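Local coordinates for dihydropteroate synthase (Clostridioides difficile, PDB 6PZ2), which catalyses the folate-pathway condensation of p-aminobenzoate with a pterin pyrophosphate to give dihydropteroate, the step that sulfonamides target in bacteria, at residues N32-I36 with P77-K81; T109-W115 with E133-N139; F186-I190 with V215-V219; I239-D244 with T261-R266. All blocks are in the same frame, centred on the assembly; numbering follows the deposited sequence.

From the N terminus, the chain runs through the strands of a parallel TIM-type barrel and the helices outside it, and the four contacts follow in series, none nested in or crossing another. Contact 1 comes first, closing a loop of 40 residues and pairing helix 33-46 with helix 68-85 at the surface. Contact 2 closes 17 residues and lies nearest the centre of the chain, where strands 110-113 and 133-137 run side by side and hold the pterin end of pteroic acid. Contact 3, across 24 residues, brings helix 186-195 against helix 214-217, and contact 4, across 16, joins the ends of helices 228-240 and 251-265; both of these touch the second subunit.

Contact 1 of 4, residues N32-I36 with P77-K81; sequences NNLDI and PVIKK
Pro77 opens the second segment by setting its ring against Leu34: CB lies 4.1 Å from Leu34 CD1 and about as far from CD2, so both methyls of Leu34 face this one carbon. The proline backbone is met as well, since Leu34 CD1 comes to 3.6 Å from Pro77 O. One residue on, Val78 offers the same methyl a second apolar surface, with Val78 CG2 3.8 Å from Leu34 CD1. Leu34 reaches both because its CG stands anti to the backbone N (chi1 167°), which carries the branched end across to helix 68-85. Val78 also packs on Ile38 of helix 33-46 and on Leu54 of strand 51-55, so it links this outer contact to the sheet beneath. A turn after Pro77, Lys81 sends its chain, kinked midway and near its tip, over toward Asp35. There NZ forms a salt bridge with Asp35 OD2 at 3.2 Å, weak as a hydrogen bond. The other carboxylate oxygen, Asp35 OD1, takes a weak bond of 2.8 Å from Asn32 ND2, so each carboxylate oxygen has one weak partner among the two segments. The lysine side chain also touches Ile38. A small apolar patch with an ion pair beside it thus joins the start of helix 33-46 to the middle of helix 68-85, neighbouring helices on the outside of the beta/alpha barrel.

Contact 2 of 4, residues T109-W115 with E133-N139; sequences TMVNDVW and EVCIMHN. With PT1 (pteroic acid), chain K.
Strands 110-113 and 133-137 are neighbouring parallel strands of the barrel, joined through helix 123-129 as a right-handed beta-alpha-beta unit, and their C-terminal ends form part of the pteroic acid pocket. Their axes run 4.4 Å apart and 14° from parallel. The backbone bonds pass alternately between the strands: Val111 N gives to Glu133 O and Cys135 N to Val111 O, both at 2.9 Å, followed by Asp113 N to Cys135 O.

Asn112 points its amide, CG anti to the backbone N (chi1 180°), at the pterin. Its OD1 accepts from N11 of pteroic acid at 2.8 Å while its ND2 gives to N9 at 3.1 Å, and ND2 also bonds Asp53. Met137 brings SD to 3.5 Å from pterin N4, and its CE packs 3.7 Å from Val114 CB.

Beyond the strands, Asn139 ND2 gives to Val114 O at 2.8 Å while its amide stacks over the Trp115 ring, the planes 13° apart. An Asx turn, Trp115 N to Asp113 OD1, shapes the bend there. The paired donor and acceptor of Asn112 match the aminopyrimidine edge of the pterin, which implies recognition of the ring by its hydrogen-bonding pattern.

Contact 3 of 4, residues F186-I190 with V215-V219; sequences FEQNI and VIGKV
Helix 186-195 begins beside helix 214-217, the backbones nearest at Phe186 and Val215, whose CA atoms lie 5.6 Å apart. No hydrogen bond crosses between the two segments, and side-chain packing makes the contact. Phe186 is its centre. With CG anti to the backbone N (chi1 175°), the ring is carried across to the second segment, where it lies between two aliphatic chains: Ile190 CG1 is 3.6 Å above one face, off-centre, and Lys218 CG lies over the opposite face, also off-centre, with Lys218 CD 3.9 Å from Phe186 CG. The lysine chain, folded at its middle bonds, crosses the ring obliquely. At the ring edge, Phe186 CE1 comes to 3.4 Å from Val215 O, in the plane of the ring, and Phe186 CZ meets Val219 CG2 at 3.9 Å.

Val215 adds its own methyl. Its CG2, anti to the backbone N, touches Asn189 CB at 3.6 Å and also reaches Phe186 CD1 and Ile190 CD1. The polar end of Asn189 is engaged by the chain just before the helix: OD1 accepts from Gly181 N and ND2 gives weakly to Lys184 O. Ile190 and Val219 both pack on Ala263 of the second subunit, so the same apolar cluster runs into the dimer interface.

Val215 O is buried here with no hydrogen-bonding partner in the model. The ring edge beside it presents the slightly positive hydrogens of an aromatic, which may offset part of that cost in an otherwise apolar joint.

Contact 4 of 4, residues I239-D244 with T261-R266; sequences IRDGVD and TDAIYR
Arg266 reaches from the end of helix 251-265 to the turn after helix 228-240, an outer-helix pair of the TIM-type barrel. That turn is a Schellman motif, with positive phi at Gly242 and two bonds back into the last helical turn. From CB, the arginine chain runs extended through CG and CD to NE, and this lays its guanidinium beside the turn. NE gives to Asp262 OD1 at 2.8 Å, a salt bridge within the helix end; the bond lies in the guanidinium plane but meets the carboxylate from above its own plane. NH1 approaches Ile239 CG2 at 3.7 Å and makes a weak bond of 3.0 Å to Val243 O, which lies at the guanidinium edge. Thr12 takes a further bond from NH1 and also bonds Asp262 OD1, tying the pair to the chain before strand 13-19.

Alongside, Ile239 CG2 packs 3.9 Å from Thr261 CG2, whose hydroxyl bonds Ala257 O in its own helix. Arg240 crosses Tyr265 obliquely, with CD over one ring face and 3.4 Å from Tyr265 CZ, while Ile264 CG2 covers the opposite face. The guanidinium of Arg240 goes on to a salt bridge with Asp241 of the second subunit, so the contact adjoins the dimer interface.

Asp244 OD2 accepts from Ile206 N. At the last atom of the Arg266 chain, NH2 gives to a water at 3.2 Å, and that water in turn donates to Gly242 O and, at 2.6 Å, to Asp244 OD1.

Contact 1 of 4, residues N32-I36 with P77-K81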
loop_
_atom_site.group_PDB
_atom_site.type_symbol
_atom_site.label_atom_id
_atom_site.label_comp_id
_atom_site.label_asym_id
_atom_site.label_seq_id
_atom_site.Cartn_x
_atom_site.Cartn_y
_atom_site.Cartn_z
ATOM N N ASN A 32 31.605 16.348 11.041
ATOM C CA ASN A 32 31.066 16.145 9.690
ATOM C C ASN A 32 29.576 15.788 9.753
ATOM O O ASN A 32 28.961 15.690 8.704
ATOM C CB ASN A 32 31.844 15.079 8.913
ATOM C CG ASN A 32 33.024 15.689 8.186
ATOM O OD1 ASN A 32 34.176 15.467 8.556
ATOM N ND2 ASN A 32 32.740 16.532 7.206
ATOM N N ASN A 33 28.987 15.600 10.937
ATOM C CA ASN A 33 27.548 15.342 11.026
ATOM C C ASN A 33 26.727 16.391 10.262
ATOM O O ASN A 33 25.725 16.048 9.630
ATOM C CB ASN A 33 27.097 15.265 12.478
ATOM C CG ASN A 33 27.681 14.027 13.114
ATOM O OD1 ASN A 33 28.259 13.213 12.404
ATOM N ND2 ASN A 33 27.547 13.897 14.420
ATOM N N LEU A 34 27.144 17.647 10.276
ATOM C CA LEU A 34 26.373 18.652 9.567
ATOM C C LEU A 34 26.307 18.283 8.076
ATOM O O LEU A 34 25.229 18.338 7.451
ATOM C CB LEU A 34 26.963 20.045 9.818
ATOM C CG LEU A 34 26.450 21.152 8.891
ATOM C CD1 LEU A 34 24.957 21.405 9.069
ATOM C CD2 LEU A 34 27.207 22.442 9.130
ATOM N N ASP A 35 27.427 17.873 7.495
ATOM C CA ASP A 35 27.485 17.579 6.051
ATOM C C ASP A 35 26.732 16.281 5.717
ATOM O O ASP A 35 26.154 16.168 4.633
ATOM C CB ASP A 35 28.918 17.370 5.572
ATOM C CG ASP A 35 29.809 18.598 5.644
ATOM O OD1 ASP A 35 30.952 18.421 6.095
ATOM O OD2 ASP A 35 29.356 19.697 5.252
ATOM N N ILE A 36 26.772 15.316 6.643
ATOM C CA ILE A 36 26.042 14.048 6.540
ATOM C C ILE A 36 24.534 14.339 6.524
ATOM O O ILE A 36 23.821 13.865 5.627
ATOM C CB ILE A 36 26.459 13.101 7.689
ATOM C CG1 ILE A 36 27.869 12.530 7.479
ATOM C CG2 ILE A 36 25.435 11.992 7.905
ATOM C CD1 ILE A 36 28.435 11.745 8.666
ATOM N N PRO A 77 22.503 25.354 12.335
ATOM C CA PRO A 77 23.428 25.149 11.219
ATOM C C PRO A 77 22.858 24.311 10.066
ATOM O O PRO A 77 23.198 24.536 8.909
ATOM C CB PRO A 77 24.651 24.413 11.787
ATOM C CG PRO A 77 24.371 24.210 13.274
ATOM C CD PRO A 77 22.955 24.661 13.558
ATOM N N VAL A 78 21.964 23.376 10.373
ATOM C CA VAL A 78 21.365 22.566 9.310
ATOM C C VAL A 78 20.399 23.419 8.492
ATOM O O VAL A 78 20.404 23.302 7.259
ATOM C CB VAL A 78 20.667 21.308 9.858
ATOM C CG1 VAL A 78 20.039 20.493 8.745
ATOM C CG2 VAL A 78 21.618 20.469 10.696
ATOM N N ILE A 79 19.590 24.243 9.167
ATOM C CA ILE A 79 18.660 25.135 8.456
ATOM C C ILE A 79 19.446 26.070 7.532
ATOM O O ILE A 79 19.044 26.273 6.389
ATOM C CB ILE A 79 17.790 25.943 9.430
ATOM C CG1 ILE A 79 16.818 25.050 10.190
ATOM C CG2 ILE A 79 17.067 27.060 8.688
ATOM C CD1 ILE A 79 16.182 25.745 11.351
ATOM N N LYS A 80 20.560 26.616 8.026
ATOM C CA LYS A 80 21.313 27.560 7.198
ATOM C C LYS A 80 21.805 26.854 5.935
ATOM O O LYS A 80 21.597 27.394 4.860
ATOM C CB LYS A 80 22.480 28.224 7.941
ATOM C CG LYS A 80 22.156 29.621 8.451
ATOM C CD LYS A 80 23.349 30.502 8.748
ATOM C CE LYS A 80 23.767 31.416 7.616
ATOM N NZ LYS A 80 24.867 30.801 6.833
ATOM N N LYS A 81 22.411 25.671 6.058
ATOM C CA LYS A 81 22.905 24.978 4.868
ATOM C C LYS A 81 21.751 24.540 3.969
ATOM O O LYS A 81 21.860 24.676 2.751
ATOM C CB LYS A 81 23.759 23.756 5.198
ATOM C CG LYS A 81 25.206 24.081 5.500
ATOM C CD LYS A 81 26.196 23.213 4.779
ATOM C CE LYS A 81 27.580 23.816 4.874
ATOM N NZ LYS A 81 28.613 22.767 5.021
#

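Contact 2 of 4, residues T109-W115 with E133-N139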
loop_
_atom_site.group_PDB
_atom_site.type_symbol
_atom_site.label_atom_id
_atom_site.label_comp_id
_atom_site.label_asym_id
_atom_site.label_seq_id
_atom_site.Cartn_x
_atom_site.Cartn_y
_atom_site.Cartn_z
ATOM N N THR A 109 9.494 27.130 6.775
ATOM C CA THR A 109 8.127 27.386 6.297
ATOM C C THR A 109 7.046 26.939 7.288
ATOM O O THR A 109 6.030 27.582 7.367
ATOM C CB THR A 109 7.875 26.666 4.970
ATOM O OG1 THR A 109 8.907 27.105 4.091
ATOM C CG2 THR A 109 6.518 26.958 4.378
ATOM N N MET A 110 7.232 25.860 8.031
ATOM C CA MET A 110 6.135 25.278 8.787
ATOM C C MET A 110 6.665 24.863 10.163
ATOM O O MET A 110 7.800 24.456 10.273
ATOM C CB MET A 110 5.627 24.019 8.070
ATOM C CG MET A 110 4.767 23.087 8.934
ATOM S SD MET A 110 4.159 21.594 8.059
ATOM C CE MET A 110 2.867 22.310 7.045
ATOM N N VAL A 111 5.859 25.017 11.199
ATOM C CA VAL A 111 6.184 24.464 12.485
ATOM C C VAL A 111 5.346 23.190 12.603
ATOM O O VAL A 111 4.141 23.209 12.495
ATOM C CB VAL A 111 5.884 25.460 13.624
ATOM C CG1 VAL A 111 6.088 24.822 14.987
ATOM C CG2 VAL A 111 6.705 26.736 13.507
ATOM N N ASN A 112 6.021 22.102 12.875
ATOM C CA ASN A 112 5.416 20.857 13.135
ATOM C C ASN A 112 5.376 20.647 14.652
ATOM O O ASN A 112 6.339 20.142 15.226
ATOM C CB ASN A 112 6.202 19.750 12.427
ATOM C CG ASN A 112 5.615 18.372 12.656
ATOM O OD1 ASN A 112 4.431 18.287 12.965
ATOM N ND2 ASN A 112 6.422 17.321 12.527
ATOM N N ASP A 113 4.239 20.914 15.270
ATOM C CA ASP A 113 4.152 20.851 16.740
ATOM C C ASP A 113 3.459 19.568 17.199
ATOM O O ASP A 113 2.245 19.484 17.127
ATOM C CB ASP A 113 3.353 22.043 17.261
ATOM C CG ASP A 113 3.337 22.170 18.775
ATOM O OD1 ASP A 113 3.772 21.226 19.462
ATOM O OD2 ASP A 113 2.934 23.243 19.250
ATOM N N VAL A 114 4.207 18.652 17.797
ATOM C CA VAL A 114 3.654 17.371 18.246
ATOM C C VAL A 114 2.887 17.515 19.560
ATOM O O VAL A 114 2.467 16.488 20.092
ATOM C CB VAL A 114 4.722 16.275 18.404
ATOM C CG1 VAL A 114 5.443 15.992 17.087
ATOM C CG2 VAL A 114 5.707 16.588 19.523
ATOM N N TRP A 115 2.702 18.725 20.066
ATOM C CA TRP A 115 1.749 18.960 21.170
ATOM C C TRP A 115 0.612 19.891 20.744
ATOM O O TRP A 115 -0.235 20.253 21.540
ATOM C CB TRP A 115 2.494 19.491 22.391
ATOM C CG TRP A 115 3.061 18.365 23.185
ATOM C CD1 TRP A 115 4.352 17.938 23.249
ATOM C CD2 TRP A 115 2.293 17.469 23.994
ATOM N NE1 TRP A 115 4.447 16.838 24.070
ATOM C CE2 TRP A 115 3.196 16.525 24.530
ATOM C CE3 TRP A 115 0.933 17.381 24.305
ATOM C CZ2 TRP A 115 2.774 15.491 25.358
ATOM C CZ3 TRP A 115 0.526 16.382 25.160
ATOM C CH2 TRP A 115 1.435 15.457 25.673
ATOM N N GLU A 133 3.103 28.352 8.483
ATOM C CA GLU A 133 2.227 27.199 8.441
ATOM C C GLU A 133 2.480 26.412 9.720
ATOM O O GLU A 133 3.578 26.494 10.257
ATOM C CB GLU A 133 2.531 26.344 7.220
ATOM C CG GLU A 133 3.030 27.212 6.100
ATOM C CD GLU A 133 2.227 27.022 4.848
ATOM O OE1 GLU A 133 1.250 27.766 4.674
ATOM O OE2 GLU A 133 2.573 26.090 4.111
ATOM N N VAL A 134 1.449 25.731 10.185
ATOM C CA VAL A 134 1.597 24.881 11.344
ATOM C C VAL A 134 0.858 23.554 11.118
ATOM O O VAL A 134 -0.266 23.493 10.605
ATOM C CB VAL A 134 1.116 25.597 12.618
ATOM C CG1 VAL A 134 -0.285 26.160 12.485
ATOM C CG2 VAL A 134 1.206 24.714 13.857
ATOM N N CYS A 135 1.510 22.497 11.582
ATOM C CA CYS A 135 0.876 21.245 11.761
ATOM C C CYS A 135 0.529 21.093 13.239
ATOM O O CYS A 135 1.404 20.997 14.086
ATOM C CB CYS A 135 1.759 20.088 11.302
ATOM S SG CYS A 135 1.000 18.455 11.543
ATOM N N ILE A 136 -0.763 20.949 13.475
ATOM C CA ILE A 136 -1.299 20.738 14.800
ATOM C C ILE A 136 -1.583 19.251 14.970
ATOM O O ILE A 136 -2.536 18.731 14.416
ATOM C CB ILE A 136 -2.604 21.525 15.010
ATOM C CG1 ILE A 136 -2.397 23.024 14.808
ATOM C CG2 ILE A 136 -3.204 21.207 16.372
ATOM C CD1 ILE A 136 -3.661 23.843 15.010
ATOM N N MET A 137 -0.793 18.617 15.802
ATOM C CA MET A 137 -0.897 17.217 15.985
ATOM C C MET A 137 -1.584 16.915 17.322
ATOM O O MET A 137 -1.289 17.565 18.303
ATOM C CB MET A 137 0.489 16.571 15.979
ATOM C CG MET A 137 0.432 15.062 15.833
ATOM S SD MET A 137 1.957 14.197 16.193
ATOM C CE MET A 137 1.816 14.023 17.974
ATOM N N HIS A 138 -2.469 15.928 17.322
ATOM C CA HIS A 138 -3.138 15.459 18.523
ATOM C C HIS A 138 -2.139 14.700 19.393
ATOM O O HIS A 138 -1.437 13.822 18.892
ATOM C CB HIS A 138 -4.330 14.543 18.195
ATOM C CG HIS A 138 -4.915 13.933 19.425
ATOM N ND1 HIS A 138 -4.578 12.668 19.873
ATOM C CD2 HIS A 138 -5.746 14.460 20.349
ATOM C CE1 HIS A 138 -5.210 12.434 21.007
ATOM N NE2 HIS A 138 -5.934 13.520 21.322
ATOM N N ASN A 139 -2.146 14.932 20.704
ATOM C CA ASN A 139 -1.232 14.206 21.600
ATOM C C ASN A 139 -1.809 14.277 23.011
ATOM O O ASN A 139 -2.513 15.213 23.292
ATOM C CB ASN A 139 0.151 14.873 21.610
ATOM C CG ASN A 139 1.266 14.061 22.228
ATOM O OD1 ASN A 139 1.045 13.008 22.836
ATOM N ND2 ASN A 139 2.487 14.520 22.013
HETATM C C2 PT1 K . 3.853 12.330 13.507
HETATM C C3 PT1 K . 5.173 12.350 14.114
HETATM C C5 PT1 K . 5.822 13.661 14.098
HETATM N N6 PT1 K . 5.813 11.274 14.645
HETATM C C7 PT1 K . 3.947 14.619 13.053
HETATM N N9 PT1 K . 5.169 14.709 13.596
HETATM C C10 PT1 K . 7.030 11.419 15.194
HETATM N N11 PT1 K . 3.341 15.699 12.527
HETATM C C12 PT1 K . 7.639 12.680 15.219
HETATM C C21 PT1 K . 6.110 4.306 18.223
HETATM O O22 PT1 K . 5.037 3.959 18.741
HETATM O O1 PT1 K . 3.137 11.197 13.443
HETATM N N4 PT1 K . 3.279 13.453 13.029
HETATM N N8 PT1 K . 7.053 13.756 14.644
HETATM C C13 PT1 K . 7.711 10.218 15.815
HETATM N N14 PT1 K . 6.869 9.739 16.905
HETATM C C15 PT1 K . 6.761 8.432 17.230
HETATM C C16 PT1 K . 7.649 7.458 16.759
HETATM C C17 PT1 K . 5.681 8.043 18.012
HETATM C C18 PT1 K . 7.455 6.126 17.115
HETATM C C19 PT1 K . 5.482 6.711 18.366
HETATM C C20 PT1 K . 6.367 5.750 17.905
HETATM O O23 PT1 K . 6.939 3.448 17.915
#

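Contact 3 of 4, residues F186-I190 with V215-V219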
loop_
_atom_site.group_PDB
_atom_site.type_symbol
_atom_site.label_atom_id
_atom_site.label_comp_id
_atom_site.label_asym_id
_atom_site.label_seq_id
_atom_site.Cartn_x
_atom_site.Cartn_y
_atom_site.Cartn_z
ATOM N N PHE A 186 -2.222 0.242 20.811
ATOM C CA PHE A 186 -2.309 -0.473 19.543
ATOM C C PHE A 186 -3.718 -0.363 18.958
ATOM O O PHE A 186 -3.918 0.115 17.835
ATOM C CB PHE A 186 -1.891 -1.936 19.697
ATOM C CG PHE A 186 -2.093 -2.719 18.423
ATOM C CD1 PHE A 186 -1.281 -2.482 17.322
ATOM C CD2 PHE A 186 -3.161 -3.593 18.299
ATOM C CE1 PHE A 186 -1.495 -3.150 16.130
ATOM C CE2 PHE A 186 -3.354 -4.281 17.113
ATOM C CZ PHE A 186 -2.536 -4.049 16.034
ATOM N N GLU A 187 -4.687 -0.719 19.777
ATOM C CA GLU A 187 -6.061 -0.794 19.319
ATOM C C GLU A 187 -6.576 0.594 18.942
ATOM O O GLU A 187 -7.415 0.744 18.051
ATOM C CB GLU A 187 -6.918 -1.462 20.397
ATOM C CG GLU A 187 -6.897 -2.970 20.255
ATOM C CD GLU A 187 -7.129 -3.778 21.518
ATOM O OE1 GLU A 187 -7.403 -3.173 22.577
ATOM O OE2 GLU A 187 -7.031 -5.021 21.432
ATOM N N GLN A 188 -6.140 1.594 19.691
ATOM C CA GLN A 188 -6.623 2.940 19.450
ATOM C C GLN A 188 -5.974 3.452 18.159
ATOM O O GLN A 188 -6.623 4.140 17.374
ATOM C CB GLN A 188 -6.306 3.848 20.636
ATOM C CG GLN A 188 -7.064 3.455 21.900
ATOM C CD GLN A 188 -6.488 4.012 23.182
ATOM O OE1 GLN A 188 -5.291 4.245 23.308
ATOM N NE2 GLN A 188 -7.350 4.226 24.160
ATOM N N ASN A 189 -4.704 3.118 17.973
ATOM C CA ASN A 189 -4.006 3.532 16.752
ATOM C C ASN A 189 -4.690 2.925 15.520
ATOM O O ASN A 189 -4.942 3.630 14.507
ATOM C CB ASN A 189 -2.535 3.129 16.808
ATOM C CG ASN A 189 -1.711 4.043 17.687
ATOM O OD1 ASN A 189 -1.872 5.256 17.611
ATOM N ND2 ASN A 189 -0.861 3.469 18.524
ATOM N N ILE A 190 -5.004 1.629 15.624
ATOM C CA ILE A 190 -5.745 0.888 14.567
ATOM C C ILE A 190 -7.090 1.563 14.285
ATOM O O ILE A 190 -7.509 1.848 13.127
ATOM C CB ILE A 190 -5.887 -0.596 14.952
ATOM C CG1 ILE A 190 -4.540 -1.312 14.879
ATOM C CG2 ILE A 190 -6.950 -1.317 14.130
ATOM C CD1 ILE A 190 -3.885 -1.278 13.530
ATOM N N VAL A 215 3.075 0.569 16.175
ATOM C CA VAL A 215 1.766 0.066 15.734
ATOM C C VAL A 215 1.919 -0.869 14.521
ATOM O O VAL A 215 1.171 -1.841 14.377
ATOM C CB VAL A 215 0.772 1.189 15.390
ATOM C CG1 VAL A 215 1.245 2.081 14.246
ATOM C CG2 VAL A 215 -0.598 0.606 15.056
ATOM N N ILE A 216 2.870 -0.582 13.643
ATOM C CA ILE A 216 3.155 -1.451 12.534
ATOM C C ILE A 216 3.945 -2.664 13.030
ATOM O O ILE A 216 3.654 -3.801 12.666
ATOM C CB ILE A 216 3.912 -0.680 11.448
ATOM C CG1 ILE A 216 3.065 0.489 10.953
ATOM C CG2 ILE A 216 4.303 -1.644 10.358
ATOM C CD1 ILE A 216 3.779 1.343 9.944
ATOM N N GLY A 217 4.892 -2.431 13.919
ATOM C CA GLY A 217 5.736 -3.512 14.463
ATOM C C GLY A 217 4.952 -4.583 15.191
ATOM O O GLY A 217 5.383 -5.734 15.309
ATOM N N LYS A 218 3.807 -4.218 15.720
ATOM C CA LYS A 218 3.024 -5.200 16.420
ATOM C C LYS A 218 2.373 -6.144 15.400
ATOM O O LYS A 218 2.113 -7.272 15.748
ATOM C CB LYS A 218 1.953 -4.534 17.281
ATOM C CG LYS A 218 1.507 -5.350 18.486
ATOM C CD LYS A 218 1.130 -4.494 19.685
ATOM C CE LYS A 218 2.147 -3.428 20.059
ATOM N NZ LYS A 218 1.877 -2.866 21.406
ATOM N N VAL A 219 2.114 -5.703 14.167
ATOM C CA VAL A 219 1.528 -6.569 13.131
ATOM C C VAL A 219 2.670 -7.273 12.389
ATOM O O VAL A 219 2.575 -8.425 12.011
ATOM C CB VAL A 219 0.632 -5.751 12.175
ATOM C CG1 VAL A 219 0.088 -6.568 11.005
ATOM C CG2 VAL A 219 -0.515 -5.110 12.929
#

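Contact 4 of 4, residues I239-D244 with T261-R266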
loop_
_atom_site.group_PDB
_atom_site.type_symbol
_atom_site.label_atom_id
_atom_site.label_comp_id
_atom_site.label_asym_id
_atom_site.label_seq_id
_atom_site.Cartn_x
_atom_site.Cartn_y
_atom_site.Cartn_z
ATOM N N ILE A 239 -4.203 8.113 2.157
ATOM C CA ILE A 239 -4.550 8.986 1.023
ATOM C C ILE A 239 -6.010 8.742 0.654
ATOM O O ILE A 239 -6.755 9.662 0.448
ATOM C CB ILE A 239 -3.673 8.725 -0.205
ATOM C CG1 ILE A 239 -2.217 9.090 0.085
ATOM C CG2 ILE A 239 -4.230 9.477 -1.419
ATOM C CD1 ILE A 239 -1.225 8.402 -0.835
ATOM N N ARG A 240 -6.448 7.491 0.649
ATOM C CA ARG A 240 -7.825 7.220 0.275
ATOM C C ARG A 240 -8.757 7.913 1.274
ATOM O O ARG A 240 -9.802 8.419 0.869
ATOM C CB ARG A 240 -8.075 5.713 0.166
ATOM C CG ARG A 240 -9.495 5.294 0.505
ATOM C CD ARG A 240 -10.254 4.532 -0.556
ATOM N NE ARG A 240 -10.163 3.125 -0.266
ATOM C CZ ARG A 240 -10.986 2.184 -0.708
ATOM N NH1 ARG A 240 -10.461 1.101 -1.253
ATOM N NH2 ARG A 240 -12.288 2.265 -0.519
ATOM N N ASP A 241 -8.361 7.966 2.548
ATOM C CA ASP A 241 -9.143 8.594 3.602
ATOM C C ASP A 241 -9.000 10.130 3.652
ATOM O O ASP A 241 -9.586 10.769 4.504
ATOM C CB ASP A 241 -8.720 7.959 4.928
ATOM C CG ASP A 241 -9.310 6.569 5.097
ATOM O OD1 ASP A 241 -10.486 6.427 4.720
ATOM O OD2 ASP A 241 -8.603 5.659 5.617
ATOM N N GLY A 242 -8.222 10.764 2.785
ATOM C CA GLY A 242 -8.179 12.213 2.719
ATOM C C GLY A 242 -6.824 12.796 3.104
ATOM O O GLY A 242 -6.675 14.036 3.090
ATOM N N VAL A 243 -5.829 11.946 3.414
ATOM C CA VAL A 243 -4.523 12.457 3.820
ATOM C C VAL A 243 -3.877 13.220 2.660
ATOM O O VAL A 243 -3.905 12.763 1.525
ATOM C CB VAL A 243 -3.600 11.341 4.311
ATOM C CG1 VAL A 243 -2.198 11.861 4.469
ATOM C CG2 VAL A 243 -4.115 10.711 5.605
ATOM N N ASP A 244 -3.249 14.343 2.992
ATOM C CA ASP A 244 -2.617 15.233 2.019
ATOM C C ASP A 244 -1.097 15.106 2.067
ATOM O O ASP A 244 -0.423 15.342 1.075
ATOM C CB ASP A 244 -2.984 16.686 2.332
ATOM C CG ASP A 244 -4.427 16.974 1.986
ATOM O OD1 ASP A 244 -4.733 16.991 0.762
ATOM O OD2 ASP A 244 -5.249 17.088 2.934
ATOM N N THR A 261 -1.895 5.522 -5.779
ATOM C CA THR A 261 -3.141 5.804 -5.106
ATOM C C THR A 261 -3.766 7.100 -5.641
ATOM O O THR A 261 -4.989 7.186 -5.829
ATOM C CB THR A 261 -2.912 5.867 -3.589
ATOM O OG1 THR A 261 -2.099 4.771 -3.157
ATOM C CG2 THR A 261 -4.222 5.888 -2.852
ATOM N N ASP A 262 -2.938 8.114 -5.873
ATOM C CA ASP A 262 -3.460 9.392 -6.402
ATOM C C ASP A 262 -4.164 9.113 -7.737
ATOM O O ASP A 262 -5.230 9.664 -7.990
ATOM C CB ASP A 262 -2.373 10.457 -6.644
ATOM C CG ASP A 262 -1.736 11.036 -5.389
ATOM O OD1 ASP A 262 -2.356 10.900 -4.292
ATOM O OD2 ASP A 262 -0.602 11.573 -5.508
ATOM N N ALA A 263 -3.574 8.267 -8.587
ATOM C CA ALA A 263 -4.157 8.021 -9.936
ATOM C C ALA A 263 -5.528 7.346 -9.814
ATOM O O ALA A 263 -6.404 7.591 -10.614
ATOM C CB ALA A 263 -3.206 7.194 -10.758
ATOM N N ILE A 264 -5.762 6.577 -8.754
ATOM C CA ILE A 264 -7.051 5.908 -8.583
ATOM C C ILE A 264 -8.101 6.846 -7.959
ATOM O O ILE A 264 -9.257 6.787 -8.344
ATOM C CB ILE A 264 -6.856 4.627 -7.741
ATOM C CG1 ILE A 264 -5.937 3.620 -8.438
ATOM C CG2 ILE A 264 -8.185 3.993 -7.355
ATOM C CD1 ILE A 264 -5.434 2.520 -7.517
ATOM N N TYR A 265 -7.776 7.682 -6.974
ATOM C CA TYR A 265 -8.816 8.435 -6.259
ATOM C C TYR A 265 -8.826 9.940 -6.537
ATOM O O TYR A 265 -9.770 10.593 -6.159
ATOM C CB TYR A 265 -8.643 8.285 -4.750
ATOM C CG TYR A 265 -8.881 6.859 -4.351
ATOM C CD1 TYR A 265 -10.165 6.345 -4.315
ATOM C CD2 TYR A 265 -7.821 5.997 -4.190
ATOM C CE1 TYR A 265 -10.398 5.008 -4.034
ATOM C CE2 TYR A 265 -8.036 4.657 -3.928
ATOM C CZ TYR A 265 -9.325 4.160 -3.847
ATOM O OH TYR A 265 -9.529 2.854 -3.531
ATOM N N ARG A 266 -7.771 10.535 -7.043
ATOM C CA ARG A 266 -7.763 11.994 -7.165
ATOM C C ARG A 266 -8.170 12.305 -8.606
ATOM O O ARG A 266 -7.815 11.543 -9.501
ATOM C CB ARG A 266 -6.396 12.584 -6.799
ATOM C CG ARG A 266 -6.115 12.581 -5.302
ATOM C CD ARG A 266 -4.834 13.308 -4.949
ATOM N NE ARG A 266 -4.279 12.891 -3.664
ATOM C CZ ARG A 266 -4.617 13.437 -2.506
ATOM N NH1 ARG A 266 -3.903 13.208 -1.404
ATOM N NH2 ARG A 266 -5.682 14.221 -2.496
HETATM O O HOH W 1 -6.438 15.087 0.441
#